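Local coordinates for protein class I phosphodiesterase PDEB1 (Leishmania major, PDB 2R8Q) that belongs to the class I phosphodiesterases, its all-helical catalytic domain holding a zinc ion and a magnesium ion and binding 3-isobutyl-1-methylxanthine, at residues Ile307-Ile310 and Asp311-Gly315; Asn337-Arg340 and Ala341-Gln344. All coordinates share one frame; numbering follows the deposited sequence.

Contact 1 (Ile307-Ile310 and Asp311-Gly315). With IBM (3-isobutyl-1-methylxanthine), chain E.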
loop_
_atom_site.group_PDB
_atom_site.type_symbol
_atom_site.label_atom_id
_atom_site.label_comp_id
_atom_site.label_asym_id
_atom_site.label_seq_id
_atom_site.Cartn_x
_atom_site.Cartn_y
_atom_site.Cartn_z
ATOM N N ILE A 307 6.930 -33.336 -9.288
ATOM C CA ILE A 307 5.870 -34.191 -9.803
ATOM C C ILE A 307 4.534 -33.775 -9.195
ATOM O O ILE A 307 3.522 -33.718 -9.888
ATOM C CB ILE A 307 6.148 -35.672 -9.484
ATOM C CG1 ILE A 307 7.372 -36.140 -10.270
ATOM C CG2 ILE A 307 4.937 -36.522 -9.840
ATOM C CD1 ILE A 307 7.788 -37.560 -9.972
ATOM N N GLY A 308 4.541 -33.473 -7.900
ATOM C CA GLY A 308 3.321 -33.048 -7.238
ATOM C C GLY A 308 2.803 -31.743 -7.813
ATOM O O GLY A 308 1.608 -31.598 -8.075
ATOM N N PHE A 309 3.703 -30.787 -8.024
ATOM C CA PHE A 309 3.312 -29.493 -8.573
ATOM C C PHE A 309 2.799 -29.637 -10.006
ATOM O O PHE A 309 1.825 -28.991 -10.396
ATOM C CB PHE A 309 4.493 -28.522 -8.536
ATOM C CG PHE A 309 4.139 -27.122 -8.944
ATOM C CD1 PHE A 309 3.206 -26.388 -8.217
ATOM C CD2 PHE A 309 4.733 -26.536 -10.055
ATOM C CE1 PHE A 309 2.871 -25.088 -8.592
ATOM C CE2 PHE A 309 4.404 -25.237 -10.437
ATOM C CZ PHE A 309 3.471 -24.512 -9.704
ATOM N N ILE A 310 3.454 -30.484 -10.791
ATOM C CA ILE A 310 3.034 -30.703 -12.169
ATOM C C ILE A 310 1.664 -31.381 -12.214
ATOM O O ILE A 310 0.742 -30.907 -12.875
ATOM C CB ILE A 310 4.047 -31.583 -12.933
ATOM C CG1 ILE A 310 5.328 -30.786 -13.201
ATOM C CG2 ILE A 310 3.434 -32.078 -14.240
ATOM C CD1 ILE A 310 6.440 -31.605 -13.838
ATOM N N ASP A 311 1.540 -32.488 -11.493
ATOM C CA ASP A 311 0.298 -33.248 -11.462
ATOM C C ASP A 311 -0.951 -32.501 -11.013
ATOM O O ASP A 311 -2.007 -32.630 -11.633
ATOM C CB ASP A 311 0.467 -34.491 -10.580
ATOM C CG ASP A 311 1.242 -35.592 -11.269
ATOM O OD1 ASP A 311 1.636 -35.394 -12.438
ATOM O OD2 ASP A 311 1.455 -36.656 -10.644
ATOM N N PHE A 312 -0.843 -31.709 -9.952
ATOM C CA PHE A 312 -2.022 -31.026 -9.439
ATOM C C PHE A 312 -2.144 -29.521 -9.628
ATOM O O PHE A 312 -3.140 -28.931 -9.212
ATOM C CB PHE A 312 -2.193 -31.380 -7.961
ATOM C CG PHE A 312 -2.238 -32.861 -7.708
ATOM C CD1 PHE A 312 -1.120 -33.532 -7.220
ATOM C CD2 PHE A 312 -3.383 -33.593 -8.004
ATOM C CE1 PHE A 312 -1.141 -34.916 -7.034
ATOM C CE2 PHE A 312 -3.415 -34.977 -7.823
ATOM C CZ PHE A 312 -2.290 -35.638 -7.337
ATOM N N VAL A 313 -1.157 -28.895 -10.257
ATOM C CA VAL A 313 -1.235 -27.456 -10.473
ATOM C C VAL A 313 -0.843 -27.039 -11.885
ATOM O O VAL A 313 -1.705 -26.831 -12.741
ATOM C CB VAL A 313 -0.351 -26.677 -9.466
ATOM C CG1 VAL A 313 -0.488 -25.177 -9.706
ATOM C CG2 VAL A 313 -0.761 -27.016 -8.038
ATOM N N ALA A 314 0.458 -26.932 -12.127
ATOM C CA ALA A 314 0.977 -26.493 -13.419
ATOM C C ALA A 314 0.640 -27.368 -14.621
ATOM O O ALA A 314 0.346 -26.853 -15.702
ATOM C CB ALA A 314 2.487 -26.308 -13.325
ATOM N N GLY A 315 0.699 -28.684 -14.441
ATOM C CA GLY A 315 0.404 -29.596 -15.532
ATOM C C GLY A 315 -0.974 -29.401 -16.131
ATOM O O GLY A 315 -1.108 -29.162 -17.333
HETATM N N9 IBM E . 4.882 -23.788 -5.877
HETATM C C8 IBM E . 5.059 -25.031 -5.322
HETATM N N7 IBM E . 5.986 -25.745 -5.911
HETATM C C5 IBM E . 6.450 -24.914 -6.920
HETATM C C4 IBM E . 5.783 -23.709 -6.913
HETATM N N3 IBM E . 5.969 -22.662 -7.746
HETATM C C2 IBM E . 6.933 -22.854 -8.695
HETATM N N1 IBM E . 7.663 -24.045 -8.777
HETATM C C6 IBM E . 7.424 -25.070 -7.894
HETATM O O6 IBM E . 8.062 -26.110 -7.962
HETATM O O2 IBM E . 7.166 -21.956 -9.497
HETATM C C10 IBM E . 8.681 -24.199 -9.805
HETATM C C11 IBM E . 5.206 -21.430 -7.636
HETATM C C12 IBM E . 5.551 -20.740 -6.313
HETATM C C13 IBM E . 6.721 -19.782 -6.490
HETATM C C14 IBM E . 4.337 -20.017 -5.748
#
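Phe309 meets Val313 and Ala314 one turn further along helix 302-324, and its ring is the link between this turn and the bound xanthine. The apolar contacts come at the two ring carbons that flank CZ: CE1 of Phe309 lies 3.5 Å from CG1 of Val313, and CE2 of Phe309 lies 3.6 Å from CB of Ala314. One ring face is given to 3-isobutyl-1-methylxanthine, whose C5 sits 3.7 Å above the plane and over the ring centre. A chi1 of -174° sets CG beside the carbonyl carbon, which brings the far end of the ring to Val313 and Ala314 while leaving a face for the ligand.

The backbone bonds show where the helix changes pitch. Asp311 N to Ile307 O (2.8 Å) and Phe312 N to Gly308 O are regular i to i+4 bonds. Phe309 O then accepts twice, from Val313 N and Ala314 N, both at 3.0 Å, from opposite faces of its carbonyl plane; the second bond spans five residues and marks a wider, pi-type turn. A weak bond from Gly315 N to Ile310 O continues the wider spacing.

On another side of the helix, Ile307 and Asp311 lie side by side, Ile307 CG2 being 3.6 Å from Asp311 OD2. That carboxylate has its charged partner in Arg340 of helix 330-348. Val258, from a loop, packs against Phe309, Ile310 and Ala314.

Together with Gln306, which hydrogen-bonds the ligand, Phe309 forms part of the pocket that holds 3-isobutyl-1-methylxanthine in this phosphodiesterase catalytic domain, one face of its ring lying against the purine bicycle.

Contact 2 (Asn337-Arg340 and Ala341-Gln344)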
loop_
_atom_site.group_PDB
_atom_site.type_symbol
_atom_site.label_atom_id
_atom_site.label_comp_id
_atom_site.label_asym_id
_atom_site.label_seq_id
_atom_site.Cartn_x
_atom_site.Cartn_y
_atom_site.Cartn_z
ATOM N N ASN A 337 5.243 -32.412 -19.953
ATOM C CA ASN A 337 5.008 -33.852 -19.934
ATOM C C ASN A 337 6.325 -34.617 -19.971
ATOM O O ASN A 337 6.494 -35.602 -19.250
ATOM C CB ASN A 337 4.133 -34.285 -21.115
ATOM C CG ASN A 337 2.714 -33.750 -21.021
ATOM O OD1 ASN A 337 2.146 -33.657 -19.934
ATOM N ND2 ASN A 337 2.129 -33.417 -22.164
ATOM N N SER A 338 7.255 -34.172 -20.813
ATOM C CA SER A 338 8.551 -34.835 -20.906
ATOM C C SER A 338 9.344 -34.603 -19.620
ATOM O O SER A 338 10.146 -35.445 -19.220
ATOM C CB SER A 338 9.341 -34.332 -22.124
ATOM O OG SER A 338 9.565 -32.936 -22.074
ATOM N N ASN A 339 9.120 -33.464 -18.970
ATOM C CA ASN A 339 9.816 -33.184 -17.721
ATOM C C ASN A 339 9.293 -34.093 -16.612
ATOM O O ASN A 339 10.071 -34.610 -15.815
ATOM C CB ASN A 339 9.652 -31.715 -17.301
ATOM C CG ASN A 339 10.565 -30.780 -18.074
ATOM O OD1 ASN A 339 11.558 -31.208 -18.659
ATOM N ND2 ASN A 339 10.243 -29.490 -18.062
ATOM N N ARG A 340 7.978 -34.289 -16.554
ATOM C CA ARG A 340 7.419 -35.153 -15.522
ATOM C C ARG A 340 8.010 -36.546 -15.671
ATOM O O ARG A 340 8.349 -37.194 -14.682
ATOM C CB ARG A 340 5.894 -35.254 -15.624
ATOM C CG ARG A 340 5.294 -36.028 -14.450
ATOM C CD ARG A 340 3.853 -36.432 -14.685
ATOM N NE ARG A 340 3.266 -37.057 -13.499
ATOM C CZ ARG A 340 3.670 -38.209 -12.968
ATOM N NH1 ARG A 340 4.672 -38.888 -13.511
ATOM N NH2 ARG A 340 3.067 -38.687 -11.886
ATOM N N ALA A 341 8.129 -36.997 -16.916
ATOM C CA ALA A 341 8.681 -38.317 -17.200
ATOM C C ALA A 341 10.115 -38.422 -16.693
ATOM O O ALA A 341 10.509 -39.447 -16.135
ATOM C CB ALA A 341 8.633 -38.591 -18.698
ATOM N N LYS A 342 10.892 -37.361 -16.884
ATOM C CA LYS A 342 12.279 -37.356 -16.436
ATOM C C LYS A 342 12.371 -37.362 -14.912
ATOM O O LYS A 342 13.250 -38.007 -14.344
ATOM C CB LYS A 342 13.019 -36.149 -17.016
ATOM C CG LYS A 342 13.131 -36.191 -18.533
ATOM C CD LYS A 342 13.898 -35.001 -19.087
ATOM C CE LYS A 342 14.022 -35.091 -20.600
ATOM N NZ LYS A 342 14.803 -33.955 -21.162
ATOM N N TRP A 343 11.467 -36.648 -14.246
ATOM C CA TRP A 343 11.472 -36.624 -12.786
ATOM C C TRP A 343 11.111 -38.013 -12.269
ATOM O O TRP A 343 11.677 -38.488 -11.284
ATOM C CB TRP A 343 10.455 -35.611 -12.248
ATOM C CG TRP A 343 10.866 -34.172 -12.392
ATOM C CD1 TRP A 343 10.190 -33.194 -13.062
ATOM C CD2 TRP A 343 12.024 -33.542 -11.822
ATOM N NE1 TRP A 343 10.852 -31.993 -12.946
ATOM C CE2 TRP A 343 11.980 -32.178 -12.190
ATOM C CE3 TRP A 343 13.093 -33.998 -11.036
ATOM C CZ2 TRP A 343 12.965 -31.261 -11.799
ATOM C CZ3 TRP A 343 14.073 -33.086 -10.645
ATOM C CH2 TRP A 343 13.998 -31.732 -11.030
ATOM N N GLN A 344 10.163 -38.658 -12.943
ATOM C CA GLN A 344 9.717 -39.994 -12.562
ATOM C C GLN A 344 10.843 -41.007 -12.751
ATOM O O GLN A 344 10.975 -41.956 -11.977
ATOM C CB GLN A 344 8.503 -40.404 -13.402
ATOM C CG GLN A 344 7.858 -41.715 -12.977
ATOM C CD GLN A 344 7.259 -41.647 -11.586
ATOM O OE1 GLN A 344 6.368 -40.839 -11.321
ATOM N NE2 GLN A 344 7.748 -42.494 -10.688
HETATM O O HOH W 1 12.066 -32.596 -20.904
#
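Trp343 packs its indole against the preceding turn of helix 330-348: its CD1 lies 3.1 Å from Asn339 O, the same carbonyl that accepts the backbone bond from Trp343 N (2.9 Å). The CA of Arg340 meets the indole at its edge. This is the buried side, where Trp343 also meets the ring of Phe262 with planes at about 60° and touches Ile307 and Gln306 of helix 302-324, while the buried Asn339 bonds through ND2 to the carbonyls of Val258 and Lys260.

The looser side carries Ser338 and Lys342. A single water spans three side chains here, donating to Ser338 OG (2.8 Å) and to Asn339 OD1 (2.7 Å) while accepting a weak bond from Lys342 NZ. Extended beyond CG, the lysine runs past the Ser338 carbonyl, with its CG 3.2 Å from Ser338 O, and so brings NZ to the water. The Ser338 hydroxyl is also hydrogen-bonded to the backbone carbonyl of Thr335 in the preceding turn.

On the far flank of the Trp343 face from Ser338 and Lys342, Arg340 and Gln344 run alongside each other and point the same way, their guanidinium and amide planes 21° apart. The bond from Arg340 NH1 to Gln344 OE1 is weak, 3.4 Å long with an N-H...O angle of 146°.

Since NE of Arg340 is engaged by Asp311 in a salt bridge, the chemistry implies that the glutamine is an auxiliary partner: charge pairing with helix 302-324 probably sets the arginine's position, and the amide oxygen adds a modest neutral acceptor beside it.

How the contacts relate
Followed from the N terminus, the chain completes contact 1 within helix 302-324, turns through the short link after residue 324, and enters helix 330-348, where contact 2 lies. The two are in series, and each spans consecutive turns of one helix, so neither closes a loop nor crosses the other. Their centres are about 11 Å apart, and side chains join them: Asp311 OD1 to Arg340 NE is a salt bridge of 2.6 Å, while Ile307 CG1 packs on Trp343 CB at 3.7 Å. These ties couple the last two helices of the modelled chain, the first carrying Phe309, whose ring faces the xanthine, the second Trp343, whose side chain is about 8 Å from it.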